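Local coordinates for heme-binding protein HutZ (Vibrio cholerae, PDB 3TGV) that binds heme and very probably degrades it oxidatively to biliverdin, forming the beta and delta isomers and releasing the iron, at residues Glu6-Arg11 / Arg79-Thr83; Arg14-Leu19 / Ser31-Phe35; Ala53-Glu57 / Phe122-Arg126. The protein carries 1 engineered substitution. All blocks are in the same frame, centred on the assembly; numbering follows the deposited sequence.

Interaction 1: residues Glu6-Arg11 / Arg79-Thr83; sequences EIKEFR and RKRLT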
ATOM      1  N   GLU A   6      20.873  -8.720  -0.396  1.00 32.40           N
ATOM      2  CA  GLU A   6      19.578  -8.855   0.240  1.00 30.76           C
ATOM      3  C   GLU A   6      18.542  -8.067  -0.537  1.00 33.46           C
ATOM      4  O   GLU A   6      17.423  -8.536  -0.753  1.00 30.53           O
ATOM      5  CB  GLU A   6      19.607  -8.401   1.689  1.00 30.06           C
ATOM      6  CG  GLU A   6      18.321  -8.732   2.424  1.00 32.54           C
ATOM      7  CD  GLU A   6      18.461  -8.551   3.920  1.00 37.74           C
ATOM      8  OE1 GLU A   6      19.585  -8.237   4.367  1.00 34.24           O
ATOM      9  OE2 GLU A   6      17.459  -8.728   4.644  1.00 37.27           O
ATOM     10  N   ILE A   7      18.927  -6.877  -0.978  1.00 29.94           N
ATOM     11  CA  ILE A   7      18.048  -6.081  -1.814  1.00 28.23           C
ATOM     12  C   ILE A   7      17.679  -6.835  -3.086  1.00 32.88           C
ATOM     13  O   ILE A   7      16.515  -6.860  -3.485  1.00 27.17           O
ATOM     14  CB  ILE A   7      18.676  -4.740  -2.152  1.00 30.17           C
ATOM     15  CG1 ILE A   7      18.801  -3.914  -0.864  1.00 31.01           C
ATOM     16  CG2 ILE A   7      17.850  -4.019  -3.208  1.00 26.40           C
ATOM     17  CD1 ILE A   7      19.561  -2.629  -1.027  1.00 33.34           C
ATOM     18  N   LYS A   8      18.671  -7.459  -3.709  1.00 31.71           N
ATOM     19  CA  LYS A   8      18.440  -8.232  -4.917  1.00 31.78           C
ATOM     20  C   LYS A   8      17.453  -9.363  -4.649  1.00 32.88           C
ATOM     21  O   LYS A   8      16.448  -9.483  -5.342  1.00 32.47           O
ATOM     22  CB  LYS A   8      19.758  -8.776  -5.466  1.00 37.48           C
ATOM     23  CG  LYS A   8      19.640  -9.480  -6.812  1.00 34.12           C
ATOM     24  CD  LYS A   8      21.014  -9.688  -7.419  1.00 41.30           C
ATOM     25  CE  LYS A   8      21.021 -10.806  -8.442  1.00 51.27           C
ATOM     26  NZ  LYS A   8      20.121 -10.524  -9.588  1.00 55.47           N
ATOM     27  N   GLU A   9      17.722 -10.182  -3.638  1.00 32.89           N
ATOM     28  CA  GLU A   9      16.820 -11.284  -3.324  1.00 35.16           C
ATOM     29  C   GLU A   9      15.384 -10.804  -3.105  1.00 32.54           C
ATOM     30  O   GLU A   9      14.435 -11.443  -3.551  1.00 30.98           O
ATOM     31  CB  GLU A   9      17.302 -12.055  -2.101  1.00 32.91           C
ATOM     32  CG  GLU A   9      18.679 -12.713  -2.272  1.00 49.53           C
ATOM     33  CD  GLU A   9      18.765 -13.646  -3.487  1.00 59.62           C
ATOM     34  OE1 GLU A   9      18.788 -13.145  -4.642  1.00 53.47           O
ATOM     35  OE2 GLU A   9      18.817 -14.883  -3.279  1.00 68.80           O
ATOM     36  N   PHE A  10      15.237  -9.682  -2.409  1.00 30.07           N
ATOM     37  CA  PHE A  10      13.925  -9.114  -2.090  1.00 28.86           C
ATOM     38  C   PHE A  10      13.199  -8.693  -3.358  1.00 28.17           C
ATOM     39  O   PHE A  10      12.030  -9.009  -3.538  1.00 30.03           O
ATOM     40  CB  PHE A  10      14.113  -7.915  -1.150  1.00 29.66           C
ATOM     41  CG  PHE A  10      12.830  -7.317  -0.609  1.00 25.80           C
ATOM     42  CD1 PHE A  10      12.156  -7.913   0.451  1.00 25.89           C
ATOM     43  CD2 PHE A  10      12.344  -6.120  -1.114  1.00 24.32           C
ATOM     44  CE1 PHE A  10      11.010  -7.345   0.985  1.00 24.18           C
ATOM     45  CE2 PHE A  10      11.185  -5.545  -0.594  1.00 23.40           C
ATOM     46  CZ  PHE A  10      10.521  -6.157   0.461  1.00 25.10           C
ATOM     47  N   ARG A  11      13.893  -7.982  -4.242  1.00 28.55           N
ATOM     48  CA  ARG A  11      13.267  -7.505  -5.473  1.00 28.79           C
ATOM     49  C   ARG A  11      12.832  -8.681  -6.330  1.00 33.79           C
ATOM     50  O   ARG A  11      11.830  -8.600  -7.030  1.00 29.86           O
ATOM     51  CB  ARG A  11      14.218  -6.640  -6.297  1.00 31.29           C
ATOM     52  CG  ARG A  11      14.517  -5.260  -5.728  1.00 36.23           C
ATOM     53  CD  ARG A  11      15.719  -4.642  -6.462  1.00 35.56           C
ATOM     54  NE  ARG A  11      15.285  -3.827  -7.583  1.00 40.67           N
ATOM     55  CZ  ARG A  11      16.032  -3.507  -8.633  1.00 38.98           C
ATOM     56  NH1 ARG A  11      17.272  -3.948  -8.747  1.00 35.88           N
ATOM     57  NH2 ARG A  11      15.508  -2.761  -9.599  1.00 44.42           N
ATOM     58  N   ARG A  79       8.293  -3.301   9.037  1.00 28.60           N
ATOM     59  CA  ARG A  79       8.217  -4.204   7.899  1.00 29.18           C
ATOM     60  C   ARG A  79       9.324  -3.860   6.899  1.00 27.55           C
ATOM     61  O   ARG A  79       9.511  -2.706   6.517  1.00 28.16           O
ATOM     62  CB  ARG A  79       6.819  -4.173   7.257  1.00 27.91           C
ATOM     63  CG  ARG A  79       5.720  -4.817   8.118  1.00 28.06           C
ATOM     64  CD  ARG A  79       4.324  -4.586   7.547  1.00 32.83           C
ATOM     65  NE  ARG A  79       4.063  -5.403   6.368  1.00 28.66           N
ATOM     66  CZ  ARG A  79       2.998  -5.277   5.584  1.00 34.47           C
ATOM     67  NH1 ARG A  79       2.065  -4.364   5.839  1.00 32.70           N
ATOM     68  NH2 ARG A  79       2.861  -6.074   4.538  1.00 33.59           N
ATOM     69  N   LYS A  80      10.087  -4.870   6.514  1.00 25.46           N
ATOM     70  CA  LYS A  80      11.141  -4.715   5.522  1.00 27.21           C
ATOM     71  C   LYS A  80      10.527  -4.195   4.228  1.00 27.47           C
ATOM     72  O   LYS A  80       9.552  -4.766   3.724  1.00 23.83           O
ATOM     73  CB  LYS A  80      11.805  -6.079   5.302  1.00 28.34           C
ATOM     74  CG  LYS A  80      12.985  -6.129   4.366  1.00 29.53           C
ATOM     75  CD  LYS A  80      13.675  -7.492   4.507  1.00 33.65           C
ATOM     76  CE  LYS A  80      14.478  -7.873   3.281  1.00 37.50           C
ATOM     77  NZ  LYS A  80      15.031  -9.266   3.348  1.00 30.35           N
ATOM     78  N   ARG A  81      11.079  -3.111   3.690  1.00 23.39           N
ATOM     79  CA  ARG A  81      10.458  -2.476   2.532  1.00 23.27           C
ATOM     80  C   ARG A  81      11.394  -1.592   1.717  1.00 25.61           C
ATOM     81  O   ARG A  81      12.420  -1.120   2.223  1.00 24.10           O
ATOM     82  CB  ARG A  81       9.255  -1.650   2.987  1.00 27.19           C
ATOM     83  CG  ARG A  81       9.610  -0.461   3.885  1.00 23.70           C
ATOM     84  CD  ARG A  81       8.366   0.064   4.599  1.00 28.13           C
ATOM     85  NE  ARG A  81       8.640   1.258   5.393  1.00 30.13           N
ATOM     86  CZ  ARG A  81       9.007   1.243   6.674  1.00 31.71           C
ATOM     87  NH1 ARG A  81       9.140   0.095   7.320  1.00 27.57           N
ATOM     88  NH2 ARG A  81       9.238   2.383   7.312  1.00 29.83           N
ATOM     89  N   LEU A  82      11.015  -1.387   0.456  1.00 23.20           N
ATOM     90  CA  LEU A  82      11.671  -0.464  -0.465  1.00 22.09           C
ATOM     91  C   LEU A  82      10.610   0.508  -0.940  1.00 25.10           C
ATOM     92  O   LEU A  82       9.534   0.081  -1.355  1.00 25.40           O
ATOM     93  CB  LEU A  82      12.176  -1.203  -1.702  1.00 22.39           C
ATOM     94  CG  LEU A  82      13.254  -2.278  -1.561  1.00 24.82           C
ATOM     95  CD1 LEU A  82      13.579  -2.853  -2.915  1.00 26.68           C
ATOM     96  CD2 LEU A  82      14.517  -1.715  -0.886  1.00 25.09           C
ATOM     97  N   THR A  83      10.891   1.803  -0.905  1.00 25.08           N
ATOM     98  CA  THR A  83       9.899   2.787  -1.345  1.00 26.35           C
ATOM     99  C   THR A  83      10.556   3.833  -2.243  1.00 31.61           C
ATOM    100  O   THR A  83      11.713   4.234  -2.018  1.00 27.73           O
ATOM    101  CB  THR A  83       9.224   3.480  -0.142  1.00 32.95           C
ATOM    102  OG1 THR A  83       8.762   2.491   0.788  1.00 35.07           O
ATOM    103  CG2 THR A  83       8.025   4.304  -0.596  1.00 31.79           C
TER
HETATM  104  O   HOH W   1      15.603 -10.330   1.113  1.00 38.80           O
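Glu6 and Lys80 form a salt bridge that ties the N-terminal helix 3-13 to the entry of strand 81-91, in the split-barrel fold of the FMN-binding clan. Lys80 NZ reaches Glu6 OE2 at 2.8 Å and takes the anti lone pair of that oxygen, the one turned away from OE1. The carboxylate has further partners: His142, in the C-terminal histidine tag, also bonds to OE2, and the backbone N of Gly139 bonds to OE1. A water accepts from Lys80 NZ at 2.5 Å and donates to Glu6 O at 3.2 Å, giving the ammonium a second, indirect link to the helix. Lys80 spans the gap because its chain is fully extended, with CG anti to the backbone N (chi1 -177°). On the way, its methylenes pass Phe10 in the opposite direction, CE lying 3.7 Å from Phe10 CD1. Phe10 is the main apolar element on the helix; it leans toward the strand, and its ring is wedged between Lys80 and Leu82. Leu82 CD1 meets the ring edge, 3.9 Å from CD2. Phe138 packs edge-to-face against the same ring, and Met66 of strand 61-67 touches it as well. The helix segment runs almost perpendicular to strand 81-83, at 85°, and it is Glu6, Ile7, Phe10 and Arg11, two pairs one turn apart, that reach across. Ile7 and Arg11 both touch Leu82, the former loosely. The Arg11 guanidinium is engaged by Tyr42 OH, leaving the aliphatic part of its side chain for the contact: Arg11 CG lies 3.8 Å from Leu82 CD1, the two side chains crossing at about a right angle.

Interaction 2: residues Arg14-Leu19 / Ser31-Phe35; sequences RKTLQL and SYAPF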
ATOM      1  N   ARG A  14       9.644 -10.568  -4.241  1.00 28.31           N
ATOM      2  CA  ARG A  14       8.388  -9.832  -4.166  1.00 30.77           C
ATOM      3  C   ARG A  14       7.763  -9.732  -5.552  1.00 30.85           C
ATOM      4  O   ARG A  14       8.441  -9.421  -6.524  1.00 28.15           O
ATOM      5  CB  ARG A  14       8.610  -8.449  -3.559  1.00 28.19           C
ATOM      6  CG  ARG A  14       9.172  -8.480  -2.142  1.00 29.05           C
ATOM      7  CD  ARG A  14       8.074  -8.617  -1.100  1.00 30.00           C
ATOM      8  NE  ARG A  14       7.677 -10.001  -0.886  1.00 29.28           N
ATOM      9  CZ  ARG A  14       6.511 -10.380  -0.377  1.00 35.28           C
ATOM     10  NH1 ARG A  14       5.591  -9.479  -0.044  1.00 32.35           N
ATOM     11  NH2 ARG A  14       6.252 -11.671  -0.222  1.00 39.90           N
ATOM     12  N   LYS A  15       6.466 -10.011  -5.641  1.00 29.94           N
ATOM     13  CA  LYS A  15       5.791 -10.050  -6.925  1.00 28.86           C
ATOM     14  C   LYS A  15       4.840  -8.872  -7.125  1.00 26.13           C
ATOM     15  O   LYS A  15       4.331  -8.661  -8.225  1.00 27.88           O
ATOM     16  CB  LYS A  15       5.028 -11.372  -7.066  1.00 33.98           C
ATOM     17  CG  LYS A  15       5.918 -12.598  -6.839  1.00 32.79           C
ATOM     18  CD  LYS A  15       6.298 -13.263  -8.154  1.00 40.55           C
ATOM     19  CE  LYS A  15       7.615 -14.017  -8.045  1.00 46.20           C
ATOM     20  NZ  LYS A  15       7.613 -15.016  -6.943  1.00 58.72           N
ATOM     21  N   THR A  16       4.599  -8.108  -6.068  1.00 23.52           N
ATOM     22  CA  THR A  16       3.610  -7.035  -6.117  1.00 25.30           C
ATOM     23  C   THR A  16       4.157  -5.688  -5.634  1.00 25.22           C
ATOM     24  O   THR A  16       5.008  -5.620  -4.738  1.00 24.41           O
ATOM     25  CB  THR A  16       2.362  -7.388  -5.271  1.00 25.57           C
ATOM     26  OG1 THR A  16       1.855  -8.674  -5.667  1.00 31.43           O
ATOM     27  CG2 THR A  16       1.279  -6.364  -5.488  1.00 34.95           C
ATOM     28  N   LEU A  17       3.656  -4.625  -6.251  1.00 22.84           N
ATOM     29  CA  LEU A  17       3.885  -3.265  -5.795  1.00 22.64           C
ATOM     30  C   LEU A  17       2.628  -2.732  -5.130  1.00 27.59           C
ATOM     31  O   LEU A  17       1.500  -2.975  -5.604  1.00 24.66           O
ATOM     32  CB  LEU A  17       4.218  -2.357  -6.984  1.00 24.39           C
ATOM     33  CG  LEU A  17       5.403  -2.725  -7.875  1.00 22.48           C
ATOM     34  CD1 LEU A  17       5.597  -1.688  -8.997  1.00 22.93           C
ATOM     35  CD2 LEU A  17       6.662  -2.869  -7.014  1.00 26.54           C
ATOM     36  N   GLN A  18       2.810  -1.998  -4.043  1.00 22.23           N
ATOM     37  CA  GLN A  18       1.727  -1.180  -3.522  1.00 24.24           C
ATOM     38  C   GLN A  18       1.891   0.223  -4.083  1.00 24.11           C
ATOM     39  O   GLN A  18       3.008   0.771  -4.108  1.00 21.88           O
ATOM     40  CB  GLN A  18       1.720  -1.150  -1.991  1.00 24.97           C
ATOM     41  CG  GLN A  18       2.193  -2.438  -1.327  1.00 28.23           C
ATOM     42  CD  GLN A  18       1.415  -3.656  -1.745  1.00 34.26           C
ATOM     43  OE1 GLN A  18       1.986  -4.674  -2.152  1.00 34.64           O
ATOM     44  NE2 GLN A  18       0.098  -3.574  -1.630  1.00 34.77           N
ATOM     45  N   LEU A  19       0.778   0.813  -4.510  1.00 21.17           N
ATOM     46  CA  LEU A  19       0.800   2.084  -5.226  1.00 24.27           C
ATOM     47  C   LEU A  19      -0.077   3.145  -4.573  1.00 24.55           C
ATOM     48  O   LEU A  19      -1.200   2.866  -4.158  1.00 23.12           O
ATOM     49  CB  LEU A  19       0.329   1.885  -6.667  1.00 23.82           C
ATOM     50  CG  LEU A  19       0.887   0.678  -7.411  1.00 22.68           C
ATOM     51  CD1 LEU A  19       0.116   0.424  -8.708  1.00 27.78           C
ATOM     52  CD2 LEU A  19       2.384   0.861  -7.669  1.00 24.68           C
ATOM     53  N   SER A  31      -3.617   1.117  -3.828  1.00 23.75           N
ATOM     54  CA  SER A  31      -3.984  -0.082  -4.563  1.00 24.06           C
ATOM     55  C   SER A  31      -2.737  -0.929  -4.635  1.00 24.23           C
ATOM     56  O   SER A  31      -1.702  -0.553  -4.074  1.00 21.74           O
ATOM     57  CB  SER A  31      -4.417   0.287  -5.982  1.00 28.38           C
ATOM     58  OG  SER A  31      -3.358   0.959  -6.649  1.00 28.00           O
ATOM     59  N   TYR A  32      -2.821  -2.067  -5.319  1.00 21.97           N
ATOM     60  CA  TYR A  32      -1.626  -2.871  -5.590  1.00 24.43           C
ATOM     61  C   TYR A  32      -1.650  -3.378  -7.038  1.00 30.35           C
ATOM     62  O   TYR A  32      -2.686  -3.350  -7.702  1.00 24.28           O
ATOM     63  CB  TYR A  32      -1.545  -4.063  -4.638  1.00 25.46           C
ATOM     64  CG  TYR A  32      -2.403  -5.207  -5.115  1.00 28.40           C
ATOM     65  CD1 TYR A  32      -3.783  -5.168  -4.974  1.00 26.74           C
ATOM     66  CD2 TYR A  32      -1.836  -6.311  -5.735  1.00 30.94           C
ATOM     67  CE1 TYR A  32      -4.588  -6.213  -5.447  1.00 31.34           C
ATOM     68  CE2 TYR A  32      -2.623  -7.356  -6.201  1.00 31.53           C
ATOM     69  CZ  TYR A  32      -3.991  -7.304  -6.048  1.00 28.34           C
ATOM     70  OH  TYR A  32      -4.754  -8.353  -6.508  1.00 36.69           O
ATOM     71  N   ALA A  33      -0.506  -3.849  -7.516  1.00 27.99           N
ATOM     72  CA  ALA A  33      -0.428  -4.480  -8.825  1.00 28.09           C
ATOM     73  C   ALA A  33       0.780  -5.404  -8.884  1.00 26.77           C
ATOM     74  O   ALA A  33       1.876  -5.022  -8.470  1.00 25.09           O
ATOM     75  CB  ALA A  33      -0.323  -3.423  -9.910  1.00 27.42           C
ATOM     76  N   PRO A  34       0.585  -6.631  -9.387  1.00 28.86           N
ATOM     77  CA  PRO A  34       1.755  -7.456  -9.712  1.00 25.45           C
ATOM     78  C   PRO A  34       2.628  -6.670 -10.697  1.00 27.49           C
ATOM     79  O   PRO A  34       2.105  -5.822 -11.426  1.00 26.09           O
ATOM     80  CB  PRO A  34       1.137  -8.695 -10.381  1.00 29.00           C
ATOM     81  CG  PRO A  34      -0.241  -8.788  -9.782  1.00 30.41           C
ATOM     82  CD  PRO A  34      -0.687  -7.361  -9.540  1.00 27.53           C
ATOM     83  N   PHE A  35       3.932  -6.908 -10.705  1.00 26.05           N
ATOM     84  CA  PHE A  35       4.826  -6.122 -11.550  1.00 28.68           C
ATOM     85  C   PHE A  35       5.942  -6.985 -12.111  1.00 26.34           C
ATOM     86  O   PHE A  35       6.191  -8.081 -11.624  1.00 27.98           O
ATOM     87  CB  PHE A  35       5.469  -4.987 -10.737  1.00 24.05           C
ATOM     88  CG  PHE A  35       6.555  -5.456  -9.795  1.00 27.97           C
ATOM     89  CD1 PHE A  35       6.232  -6.109  -8.610  1.00 24.33           C
ATOM     90  CD2 PHE A  35       7.900  -5.250 -10.095  1.00 27.73           C
ATOM     91  CE1 PHE A  35       7.227  -6.534  -7.736  1.00 26.23           C
ATOM     92  CE2 PHE A  35       8.904  -5.686  -9.238  1.00 28.01           C
ATOM     93  CZ  PHE A  35       8.578  -6.316  -8.059  1.00 27.52           C
TER
HETATM   94  O   HOH W   2      -3.611   3.565  -6.192  1.00 22.92           O
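Leu17 and Phe35 make the dense end of this contact. Leu17 CD2 sits over the centre of the Phe35 ring in a CH-pi contact, 3.7 Å from the centroid and 13° off the normal, while Leu17 CG closes to 3.5 Å from Phe35 CG. The ring gets there because Phe35 CG stands between its backbone N and carbonyl carbon (chi1 75°), which folds the side chain back over the neighbouring strand. Its rim then lies along the backbone of residues 14-16, with Thr16 N at the edge; Val44 and Met66 pack nearby, and Arg108 makes a cation-pi contact with the ring. Beneath this packing runs the antiparallel beta hairpin of strands 16-22 and 28-38. Leu17 with Ala33 and Leu19 with Ser31 are hydrogen-bonded pairs, each joined by two bonds; Leu17 N to Ala33 O, 2.9 Å, is nearly straight. A further backbone bond runs from Phe35 N to Lys15 O, 3.1 Å, where the carbonyl also receives the CA-H of Pro34. Leu17, Leu19 and Ala33 share one face of the sheet, but Leu19 CD1 comes no closer than 4.1 Å to Ala33 CB. The Ser31 end is the more solvent-accessible one: a water bonded to Ser31 OG at 2.7 Å also lies within hydrogen-bonding reach of Leu19 O, and OG has a protein partner in His52. The other face carries Gln18 and Tyr32, the amide turned almost parallel to the ring (7°) with Gln18 NE2 3.5 Å from Tyr32 CB. That face meets the second subunit, whose Arg79 bonds to both side chains: its backbone N to Tyr32 OH, its guanidinium to Gln18 OE1.

Interaction 3: residues Ala53-Glu57 / Phe122-Arg126; sequences ARNLE and FMLFR
Helix-on-sheet packing joins helix 51-58 to the start of strand 122-129, through apolar side chains and without polar bonds between the two segments. The short axes run 10.3 Å apart at 50°, and Phe125 buries more surface than any other residue of the contact. Its ring points from the strand into the helix: Leu56 CB lies over one face in a CH-pi contact, 4.1 Å from the ring centroid and 28° off the normal, and Leu56 CD1 sits above the same ring toward its rim. The leading end of the ring meets the helix backbone, with Phe125 CZ 3.6 Å from Ala53 O, a carbonyl already used by Glu57 N within the helix. Ala53 CB makes a looser contact, 4.3 Å from Phe125 CE2. Ile46 of the adjoining strand 41-47 touches both Ala53 and Phe125, and Ala88 of strand 81-91 touches Leu56. At the exposed margin, the Met123 chain bends at its last torsion (chi3 128°) and carries CE to 3.2 Å from Glu57 OE2, the two side chains crossing at about a right angle. The other carboxylate oxygen, Glu57 OE1, has a weak hydrogen bond from His48. The contact seats helix 51-58 on the antiparallel sheet of what is, by family, the split beta-barrel of pyridoxamine 5'-phosphate oxidase-like proteins.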
ATOM      1  N   ALA A  53      -5.646   3.096 -12.462  1.00 29.47           N
ATOM      2  CA  ALA A  53      -5.367   3.213 -13.889  1.00 27.93           C
ATOM      3  C   ALA A  53      -5.871   4.540 -14.457  1.00 29.32           C
ATOM      4  O   ALA A  53      -5.199   5.175 -15.264  1.00 29.21           O
ATOM      5  CB  ALA A  53      -5.973   2.041 -14.643  1.00 28.24           C
ATOM      6  N   ARG A  54      -7.058   4.959 -14.042  1.00 29.22           N
ATOM      7  CA  ARG A  54      -7.576   6.249 -14.469  1.00 28.08           C
ATOM      8  C   ARG A  54      -6.775   7.400 -13.863  1.00 29.17           C
ATOM      9  O   ARG A  54      -6.587   8.445 -14.489  1.00 28.51           O
ATOM     10  CB  ARG A  54      -9.054   6.375 -14.113  1.00 28.03           C
ATOM     11  CG  ARG A  54      -9.979   5.595 -15.044  1.00 29.50           C
ATOM     12  CD  ARG A  54     -11.420   5.678 -14.568  1.00 31.08           C
ATOM     13  NE  ARG A  54     -11.737   4.684 -13.546  1.00 29.31           N
ATOM     14  CZ  ARG A  54     -12.224   4.972 -12.342  1.00 24.20           C
ATOM     15  NH1 ARG A  54     -12.456   6.233 -12.002  1.00 30.41           N
ATOM     16  NH2 ARG A  54     -12.494   4.000 -11.481  1.00 28.64           N
ATOM     17  N   ASN A  55      -6.296   7.209 -12.641  1.00 28.29           N
ATOM     18  CA  ASN A  55      -5.407   8.195 -12.022  1.00 28.16           C
ATOM     19  C   ASN A  55      -4.082   8.337 -12.760  1.00 29.92           C
ATOM     20  O   ASN A  55      -3.673   9.444 -13.082  1.00 30.63           O
ATOM     21  CB  ASN A  55      -5.155   7.873 -10.552  1.00 24.38           C
ATOM     22  CG  ASN A  55      -6.351   8.161  -9.690  1.00 26.53           C
ATOM     23  OD1 ASN A  55      -7.363   8.636 -10.173  1.00 25.39           O
ATOM     24  ND2 ASN A  55      -6.247   7.865  -8.406  1.00 23.85           N
ATOM     25  N   LEU A  56      -3.409   7.226 -13.039  1.00 30.48           N
ATOM     26  CA  LEU A  56      -2.109   7.321 -13.705  1.00 29.10           C
ATOM     27  C   LEU A  56      -2.244   7.926 -15.102  1.00 36.60           C
ATOM     28  O   LEU A  56      -1.289   8.501 -15.630  1.00 31.64           O
ATOM     29  CB  LEU A  56      -1.419   5.962 -13.779  1.00 29.09           C
ATOM     30  CG  LEU A  56      -0.911   5.395 -12.454  1.00 28.01           C
ATOM     31  CD1 LEU A  56      -0.481   3.954 -12.652  1.00 28.95           C
ATOM     32  CD2 LEU A  56       0.224   6.235 -11.881  1.00 28.93           C
ATOM     33  N   GLU A  57      -3.436   7.791 -15.689  1.00 33.74           N
ATOM     34  CA  GLU A  57      -3.741   8.371 -16.994  1.00 35.38           C
ATOM     35  C   GLU A  57      -3.758   9.889 -16.978  1.00 37.18           C
ATOM     36  O   GLU A  57      -3.255  10.529 -17.890  1.00 41.80           O
ATOM     37  CB  GLU A  57      -5.115   7.915 -17.470  1.00 40.70           C
ATOM     38  CG  GLU A  57      -5.075   6.839 -18.512  1.00 47.42           C
ATOM     39  CD  GLU A  57      -6.376   6.746 -19.269  1.00 51.34           C
ATOM     40  OE1 GLU A  57      -7.442   6.977 -18.650  1.00 52.85           O
ATOM     41  OE2 GLU A  57      -6.336   6.453 -20.483  1.00 55.19           O
ATOM     42  N   PHE A 122      -7.384  -3.364 -19.957  1.00 37.81           N
ATOM     43  CA  PHE A 122      -6.089  -3.573 -19.316  1.00 37.05           C
ATOM     44  C   PHE A 122      -4.980  -2.822 -20.011  1.00 37.95           C
ATOM     45  O   PHE A 122      -4.656  -3.095 -21.162  1.00 39.82           O
ATOM     46  CB  PHE A 122      -5.756  -5.049 -19.148  1.00 34.06           C
ATOM     47  CG  PHE A 122      -6.294  -5.630 -17.879  1.00 35.00           C
ATOM     48  CD1 PHE A 122      -7.579  -6.135 -17.830  1.00 37.28           C
ATOM     49  CD2 PHE A 122      -5.525  -5.639 -16.723  1.00 35.14           C
ATOM     50  CE1 PHE A 122      -8.089  -6.659 -16.659  1.00 36.68           C
ATOM     51  CE2 PHE A 122      -6.025  -6.161 -15.546  1.00 36.50           C
ATOM     52  CZ  PHE A 122      -7.309  -6.673 -15.513  1.00 36.07           C
ATOM     53  N   MET A 123      -4.419  -1.862 -19.286  1.00 35.94           N
ATOM     54  CA  MET A 123      -3.410  -0.963 -19.809  1.00 36.62           C
ATOM     55  C   MET A 123      -2.063  -1.298 -19.182  1.00 35.10           C
ATOM     56  O   MET A 123      -1.999  -1.719 -18.027  1.00 33.42           O
ATOM     57  CB  MET A 123      -3.782   0.476 -19.459  1.00 35.18           C
ATOM     58  CG  MET A 123      -5.206   0.843 -19.797  1.00 43.93           C
ATOM     59  SD  MET A 123      -5.646   2.462 -19.142  1.00 43.86           S
ATOM     60  CE  MET A 123      -6.291   3.235 -20.629  1.00 53.67           C
ATOM     61  N   LEU A 124      -0.991  -1.102 -19.939  1.00 36.03           N
ATOM     62  CA  LEU A 124       0.352  -1.347 -19.426  1.00 35.21           C
ATOM     63  C   LEU A 124       1.050  -0.028 -19.128  1.00 35.41           C
ATOM     64  O   LEU A 124       1.251   0.792 -20.024  1.00 38.80           O
ATOM     65  CB  LEU A 124       1.157  -2.157 -20.441  1.00 37.07           C
ATOM     66  CG  LEU A 124       2.631  -2.437 -20.145  1.00 38.74           C
ATOM     67  CD1 LEU A 124       2.790  -3.286 -18.888  1.00 32.65           C
ATOM     68  CD2 LEU A 124       3.261  -3.124 -21.340  1.00 39.77           C
ATOM     69  N   PHE A 125       1.411   0.186 -17.868  1.00 32.51           N
ATOM     70  CA  PHE A 125       2.095   1.419 -17.487  1.00 32.44           C
ATOM     71  C   PHE A 125       3.558   1.164 -17.162  1.00 30.97           C
ATOM     72  O   PHE A 125       3.878   0.247 -16.414  1.00 29.52           O
ATOM     73  CB  PHE A 125       1.419   2.088 -16.282  1.00 31.52           C
ATOM     74  CG  PHE A 125       0.083   2.714 -16.594  1.00 33.30           C
ATOM     75  CD1 PHE A 125      -0.010   4.061 -16.910  1.00 31.87           C
ATOM     76  CD2 PHE A 125      -1.071   1.958 -16.562  1.00 29.49           C
ATOM     77  CE1 PHE A 125      -1.232   4.641 -17.194  1.00 33.74           C
ATOM     78  CE2 PHE A 125      -2.293   2.532 -16.847  1.00 32.91           C
ATOM     79  CZ  PHE A 125      -2.373   3.875 -17.165  1.00 34.31           C
ATOM     80  N   ARG A 126       4.436   1.978 -17.737  1.00 29.69           N
ATOM     81  CA  ARG A 126       5.838   2.012 -17.320  1.00 35.81           C
ATOM     82  C   ARG A 126       6.033   3.012 -16.190  1.00 30.34           C
ATOM     83  O   ARG A 126       5.583   4.152 -16.278  1.00 34.87           O
ATOM     84  CB  ARG A 126       6.752   2.387 -18.486  1.00 38.31           C
ATOM     85  CG  ARG A 126       8.053   2.999 -18.011  1.00 41.32           C
ATOM     86  CD  ARG A 126       9.223   2.738 -18.939  1.00 44.75           C
ATOM     87  NE  ARG A 126       9.198   3.580 -20.126  1.00 51.63           N
ATOM     88  CZ  ARG A 126      10.291   4.002 -20.755  1.00 55.31           C
ATOM     89  NH1 ARG A 126      11.497   3.671 -20.299  1.00 49.95           N
ATOM     90  NH2 ARG A 126      10.181   4.761 -21.840  1.00 54.32           N
TER

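In the fold
The three contacts are spread over one curled antiparallel sheet. Interaction 2 lies nearest the chain centre, its own centre 13 Å from each of the others, while interactions 1 and 3 are 24 Å apart on opposite sides of that centre. Each outer contact packs a helix, 3-13 or 51-58, on one of the adjacent strands 81-91 and 122-129. Along the chain, interaction 2 is nested inside the loop closed by interaction 1 and ends before interaction 3 begins; the segments of interactions 1 and 3 alternate in sequence. Helix 3-13 leads directly into strand 16-22, and Arg11 O packs against Phe35 CZ. Interactions 1 and 2 also reach the second subunit, linking the fold to the dimer.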